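Side-chain contacts in pyridoxamine 5'-phosphate oxidase (Burkholderia, PDB 4HMW), which uses FMN and molecular oxygen to carry out several oxidations in the terminal steps of biosynthesis of the antibiotic phenazine: residues 31-36 and 197-202; 132-137 and 161-166. All blocks are in the same frame, centred on the assembly; numbering follows the deposited sequence.

Contact 1 joins the helix near the N-terminus to strand 197-204 of the antiparallel sheet, and contact 2 brings together two helices at the periphery; along the chain, contact 2 is nested inside the loop that contact 1 closes. Their centres are 39 Å apart, on opposite sides of the centre of the chain, and their nearest atoms are still about 19 Å from each other. Both reach the second subunit. In 197-202, Arg198 grips the phosphate of an FMN that is also bound by residues of that subunit, whereas 132-137 carries Arg132, a probable substrate-binding residue, and packs Ser133, Pro135 and Met136 on Arg194 of the second subunit.

Contact 1 (31-36 and 197-202). With FMN (flavin mononucleotide), chain C.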
# COMPACT_ATOMS: atom_id res chain seq x y z
N ILE B 31 -2.29 15.49 11.49
CA ILE B 31 -3.34 14.59 11.95
C ILE B 31 -4.71 15.26 11.87
O ILE B 31 -5.72 14.59 11.60
CB ILE B 31 -3.08 14.10 13.37
CG1 ILE B 31 -1.81 13.26 13.43
CG2 ILE B 31 -4.22 13.28 13.85
CD1 ILE B 31 -1.87 11.96 12.65
N THR B 32 -4.75 16.58 12.07
CA THR B 32 -6.00 17.32 11.95
C THR B 32 -6.58 17.14 10.53
O THR B 32 -7.78 16.93 10.37
CB THR B 32 -5.77 18.83 12.21
OG1 THR B 32 -5.27 19.02 13.54
CG2 THR B 32 -7.04 19.65 12.02
N LEU B 33 -5.71 17.20 9.52
CA LEU B 33 -6.15 17.09 8.13
C LEU B 33 -6.51 15.64 7.81
O LEU B 33 -7.48 15.38 7.10
CB LEU B 33 -5.06 17.61 7.18
CG LEU B 33 -5.40 17.67 5.69
CD1 LEU B 33 -6.64 18.51 5.48
CD2 LEU B 33 -4.25 18.20 4.83
N LEU B 34 -5.75 14.70 8.36
CA LEU B 34 -6.09 13.29 8.19
C LEU B 34 -7.50 13.00 8.68
O LEU B 34 -8.28 12.34 8.00
CB LEU B 34 -5.07 12.42 8.93
CG LEU B 34 -5.33 10.92 9.08
CD1 LEU B 34 -5.46 10.27 7.73
CD2 LEU B 34 -4.19 10.29 9.93
N LYS B 35 -7.83 13.50 9.86
CA LYS B 35 -9.17 13.28 10.38
C LYS B 35 -10.25 13.94 9.53
O LYS B 35 -11.35 13.38 9.37
CB LYS B 35 -9.28 13.74 11.82
CG LYS B 35 -8.45 12.91 12.80
CD LYS B 35 -8.68 13.36 14.26
CE LYS B 35 -7.84 12.54 15.18
NZ LYS B 35 -7.77 13.13 16.53
N ARG B 36 -9.95 15.12 9.00
CA ARG B 36 -10.95 15.81 8.18
C ARG B 36 -11.21 15.00 6.92
O ARG B 36 -12.35 14.81 6.51
CB ARG B 36 -10.46 17.21 7.79
CG ARG B 36 -10.58 18.26 8.87
CD ARG B 36 -10.21 19.65 8.32
NE ARG B 36 -9.83 20.54 9.41
CZ ARG B 36 -9.20 21.69 9.25
NH1 ARG B 36 -8.89 22.10 8.03
NH2 ARG B 36 -8.90 22.43 10.32
N ARG B 197 -3.04 17.96 -6.68
CA ARG B 197 -2.71 18.70 -5.46
C ARG B 197 -1.91 17.80 -4.57
O ARG B 197 -2.39 16.74 -4.19
CB ARG B 197 -3.99 19.11 -4.71
CG ARG B 197 -4.71 20.29 -5.25
CD ARG B 197 -5.53 20.04 -6.50
NE ARG B 197 -6.51 18.95 -6.45
CZ ARG B 197 -7.75 19.02 -5.98
NH1 ARG B 197 -8.21 20.12 -5.41
NH2 ARG B 197 -8.52 17.96 -6.08
N ARG B 198 -0.71 18.24 -4.22
CA ARG B 198 0.22 17.44 -3.39
C ARG B 198 0.73 18.30 -2.28
O ARG B 198 1.39 19.29 -2.51
CB ARG B 198 1.40 16.96 -4.22
CG ARG B 198 1.04 16.05 -5.42
CD ARG B 198 2.30 15.46 -6.01
NE ARG B 198 2.96 14.57 -5.06
CZ ARG B 198 4.15 13.99 -5.25
NH1 ARG B 198 4.84 14.22 -6.35
NH2 ARG B 198 4.64 13.17 -4.31
N LEU B 199 0.40 17.92 -1.04
CA LEU B 199 0.82 18.66 0.14
C LEU B 199 1.61 17.74 1.03
O LEU B 199 1.09 16.73 1.55
CB LEU B 199 -0.43 19.16 0.90
CG LEU B 199 -0.14 19.95 2.18
CD1 LEU B 199 0.53 21.30 1.90
CD2 LEU B 199 -1.46 20.17 2.93
N ARG B 200 2.87 18.08 1.22
CA ARG B 200 3.77 17.32 2.07
C ARG B 200 4.00 18.01 3.41
O ARG B 200 4.26 19.20 3.46
CB ARG B 200 5.12 17.12 1.36
CG ARG B 200 6.20 16.57 2.29
CD ARG B 200 7.57 16.50 1.64
NE ARG B 200 7.67 15.57 0.54
CZ ARG B 200 8.62 15.63 -0.41
NH1 ARG B 200 9.51 16.63 -0.41
NH2 ARG B 200 8.66 14.72 -1.39
N TYR B 201 3.83 17.24 4.49
CA TYR B 201 4.21 17.64 5.85
C TYR B 201 5.46 16.90 6.28
O TYR B 201 5.53 15.68 6.17
CB TYR B 201 3.16 17.26 6.86
CG TYR B 201 1.94 18.16 6.95
CD1 TYR B 201 0.91 18.06 6.02
CD2 TYR B 201 1.81 19.09 7.99
CE1 TYR B 201 -0.22 18.85 6.12
CE2 TYR B 201 0.69 19.90 8.08
CZ TYR B 201 -0.33 19.77 7.14
OH TYR B 201 -1.46 20.52 7.22
N GLU B 202 6.44 17.62 6.82
CA GLU B 202 7.64 16.98 7.38
C GLU B 202 7.90 17.52 8.77
O GLU B 202 7.81 18.71 8.99
CB GLU B 202 8.88 17.27 6.53
CG GLU B 202 8.93 16.63 5.16
CD GLU B 202 10.08 17.17 4.28
OE1 GLU B 202 9.98 18.34 3.82
OE2 GLU B 202 11.10 16.44 4.08
N1 FMN C . 3.06 8.04 -10.52
C2 FMN C . 4.00 7.56 -11.38
O2 FMN C . 5.12 8.05 -11.40
N3 FMN C . 3.71 6.50 -12.20
C4 FMN C . 2.45 5.95 -12.20
O4 FMN C . 2.23 4.99 -12.96
C4A FMN C . 1.48 6.44 -11.35
N5 FMN C . 0.20 5.92 -11.36
C5A FMN C . -0.74 6.43 -10.45
C6 FMN C . -2.00 5.88 -10.44
C7 FMN C . -2.95 6.33 -9.53
C7M FMN C . -4.30 5.72 -9.56
C8 FMN C . -2.64 7.37 -8.66
C8M FMN C . -3.63 7.86 -7.67
C9 FMN C . -1.37 7.92 -8.67
C9A FMN C . -0.42 7.48 -9.59
N10 FMN C . 0.88 8.03 -9.64
C10 FMN C . 1.80 7.51 -10.51
C1' FMN C . 1.34 9.15 -8.78
C2' FMN C . 2.03 8.64 -7.52
O2' FMN C . 1.09 8.12 -6.57
C3' FMN C . 2.87 9.71 -6.83
O3' FMN C . 2.03 10.80 -6.53
C4' FMN C . 4.07 10.14 -7.70
O4' FMN C . 4.51 9.04 -8.48
C5' FMN C . 5.18 10.76 -6.86
O5' FMN C . 5.58 9.87 -5.84
P FMN C . 6.93 10.10 -5.02
O1P FMN C . 8.10 9.75 -5.93
O2P FMN C . 6.99 11.59 -4.62
O3P FMN C . 6.86 9.15 -3.88
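Helix 30-43 packs here on strand 197-204 of the antiparallel sheet, a strand whose other side reaches the FMN site at the dimer interface. Leu33 supplies the helix side with one methyl. Its CG lies anti to the backbone N (chi1 -175°), and CD2 reaches CD2 of Leu199 at 3.9 Å, the two leucines meeting at a slant. The same Leu33 CD2 lies 4.3 Å from CE1 of Tyr201, approaching the ring obliquely. Beyond this apolar patch the phenol OH of Tyr201 is hydrogen-bonded to the carbonyl of Pro27, which ties the ring to the loop preceding the helix.

Arg198, the residue just before Leu199, projects from the opposite side of the strand. Its chain bends at chi3 (65°), and NH2 donates to FMN O2P at 2.8 Å, nearly straight at 168°, with the oxygen in the guanidinium plane. FMN O3' stands 4.0 Å above the centre of one guanidinium face. Glu186 pairs with NE, while Gln214 O and Ser146 OG of the second subunit take NH1. With all three nitrogens engaged, the guanidinium is fixed in rotation, and its charge probably helps to balance the phosphate.

Contact 2 (132-137 and 161-166); sequences RSVPMH and ELLALG
A small apolar contact at the protein surface joins the first turn of helix 134-142 to the last turns of helix 152-165, far out from the centre of the chain. Val134 and Pro135 meet Leu163, and all three are exposed. The backbones come nearest at Pro135 and Leu163, whose CA atoms are 6.5 Å apart.

Leu163 does the touching with a single methyl. Its CG is anti to the backbone N (chi1 -177°), a setting that carries CD1 across to the other helix. There CD1 meets Val134 CG1 at 3.3 Å, tighter than usual for two carbons, and lies 3.9 Å from Val134 CB. The valine branch that makes this contact is the one anti to its own backbone N, with chi1 at 177°. Pro135 is more distant: its ring carbon CD is 4.2 Å from Leu163 CD1, although its CB is directed away from the partner helix. Leu162, next to Leu163, extends the association of the helices by packing on Ala138 and Ser141, farther along helix 134-142.

The helix start that carries Val134 and Pro135 is held by Ser133 at the N-cap. Its OG accepts from Met136 N at 3.2 Å, with an N-H...O angle of 159°, and its carbonyl O receives His137 N. That carbonyl oxygen also lies 3.4 Å above the plane of the His137 ring, offset toward its rim. The ring stacks with Trp129, and NE2 is hydrogen-bonded to Trp129 O, so the imidazole links this turn to the preceding helix 122-130. Arg132, just ahead of the cap, probably binds substrate, as does Ser140 further along the helix. This is a serine N-capped helix start, set against a neighbouring helix at the edge of the probable substrate-binding region.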
# COMPACT_ATOMS: atom_id res chain seq x y z
N ARG B 132 -13.13 -6.71 21.04
CA ARG B 132 -13.34 -7.62 19.93
C ARG B 132 -14.33 -8.74 20.29
O ARG B 132 -14.60 -9.00 21.46
CB ARG B 132 -12.00 -8.22 19.46
CG ARG B 132 -10.89 -7.18 19.14
CD ARG B 132 -11.30 -6.19 18.04
NE ARG B 132 -11.43 -6.83 16.73
CZ ARG B 132 -10.45 -6.95 15.83
NH1 ARG B 132 -9.23 -6.47 16.06
NH2 ARG B 132 -10.69 -7.56 14.67
N SER B 133 -14.85 -9.40 19.27
CA SER B 133 -15.85 -10.43 19.45
C SER B 133 -15.19 -11.72 19.92
O SER B 133 -13.98 -11.90 19.75
CB SER B 133 -16.58 -10.68 18.13
OG SER B 133 -15.71 -11.30 17.19
N VAL B 134 -15.98 -12.63 20.48
CA VAL B 134 -15.43 -13.90 20.92
C VAL B 134 -14.94 -14.74 19.74
O VAL B 134 -13.92 -15.39 19.83
CB VAL B 134 -16.41 -14.72 21.81
CG1 VAL B 134 -15.79 -16.06 22.17
CG2 VAL B 134 -16.74 -13.98 23.09
N PRO B 135 -15.66 -14.72 18.61
CA PRO B 135 -15.10 -15.45 17.45
C PRO B 135 -13.74 -14.92 16.99
O PRO B 135 -12.89 -15.70 16.55
CB PRO B 135 -16.14 -15.23 16.36
CG PRO B 135 -17.41 -15.02 17.10
CD PRO B 135 -17.05 -14.31 18.37
N MET B 136 -13.56 -13.60 17.04
CA MET B 136 -12.25 -13.02 16.75
C MET B 136 -11.23 -13.51 17.77
O MET B 136 -10.11 -13.89 17.40
CB MET B 136 -12.33 -11.48 16.72
CG MET B 136 -10.98 -10.81 16.49
SD MET B 136 -9.88 -10.75 17.96
CE MET B 136 -8.55 -9.79 17.27
N HIS B 137 -11.60 -13.52 19.05
CA HIS B 137 -10.70 -14.01 20.11
C HIS B 137 -10.27 -15.43 19.83
O HIS B 137 -9.12 -15.80 20.02
CB HIS B 137 -11.39 -14.04 21.47
CG HIS B 137 -11.60 -12.69 22.06
ND1 HIS B 137 -12.40 -12.48 23.17
CD2 HIS B 137 -11.12 -11.48 21.70
CE1 HIS B 137 -12.40 -11.19 23.46
NE2 HIS B 137 -11.62 -10.57 22.59
N GLU B 161 -13.41 -25.00 19.50
CA GLU B 161 -13.35 -25.44 20.91
C GLU B 161 -13.29 -24.26 21.87
O GLU B 161 -13.97 -24.27 22.91
CB GLU B 161 -12.11 -26.30 21.16
CG GLU B 161 -12.16 -27.69 20.53
CD GLU B 161 -10.81 -28.39 20.57
OE1 GLU B 161 -9.78 -27.75 20.93
OE2 GLU B 161 -10.77 -29.61 20.23
N LEU B 162 -12.47 -23.26 21.54
CA LEU B 162 -12.34 -22.10 22.42
C LEU B 162 -13.66 -21.36 22.52
O LEU B 162 -14.07 -20.92 23.61
CB LEU B 162 -11.26 -21.15 21.90
CG LEU B 162 -9.84 -21.67 22.07
CD1 LEU B 162 -8.88 -20.72 21.39
CD2 LEU B 162 -9.50 -21.85 23.55
N LEU B 163 -14.34 -21.21 21.40
CA LEU B 163 -15.62 -20.53 21.41
C LEU B 163 -16.67 -21.29 22.26
O LEU B 163 -17.50 -20.69 22.97
CB LEU B 163 -16.10 -20.35 19.96
CG LEU B 163 -17.39 -19.60 19.69
CD1 LEU B 163 -17.27 -18.14 20.06
CD2 LEU B 163 -17.72 -19.73 18.22
N ALA B 164 -16.64 -22.62 22.19
CA ALA B 164 -17.63 -23.43 22.88
C ALA B 164 -17.46 -23.47 24.41
O ALA B 164 -18.41 -23.76 25.14
CB ALA B 164 -17.60 -24.84 22.30
N LEU B 165 -16.26 -23.20 24.91
CA LEU B 165 -16.04 -23.22 26.35
C LEU B 165 -16.96 -22.25 27.07
O LEU B 165 -17.56 -22.58 28.10
CB LEU B 165 -14.58 -22.88 26.69
CG LEU B 165 -13.51 -23.92 26.32
CD1 LEU B 165 -12.14 -23.36 26.66
CD2 LEU B 165 -13.74 -25.25 27.03
N GLY B 166 -17.07 -21.04 26.52
CA GLY B 166 -17.88 -20.00 27.13
C GLY B 166 -17.19 -19.28 28.27
O GLY B 166 -17.81 -18.56 29.04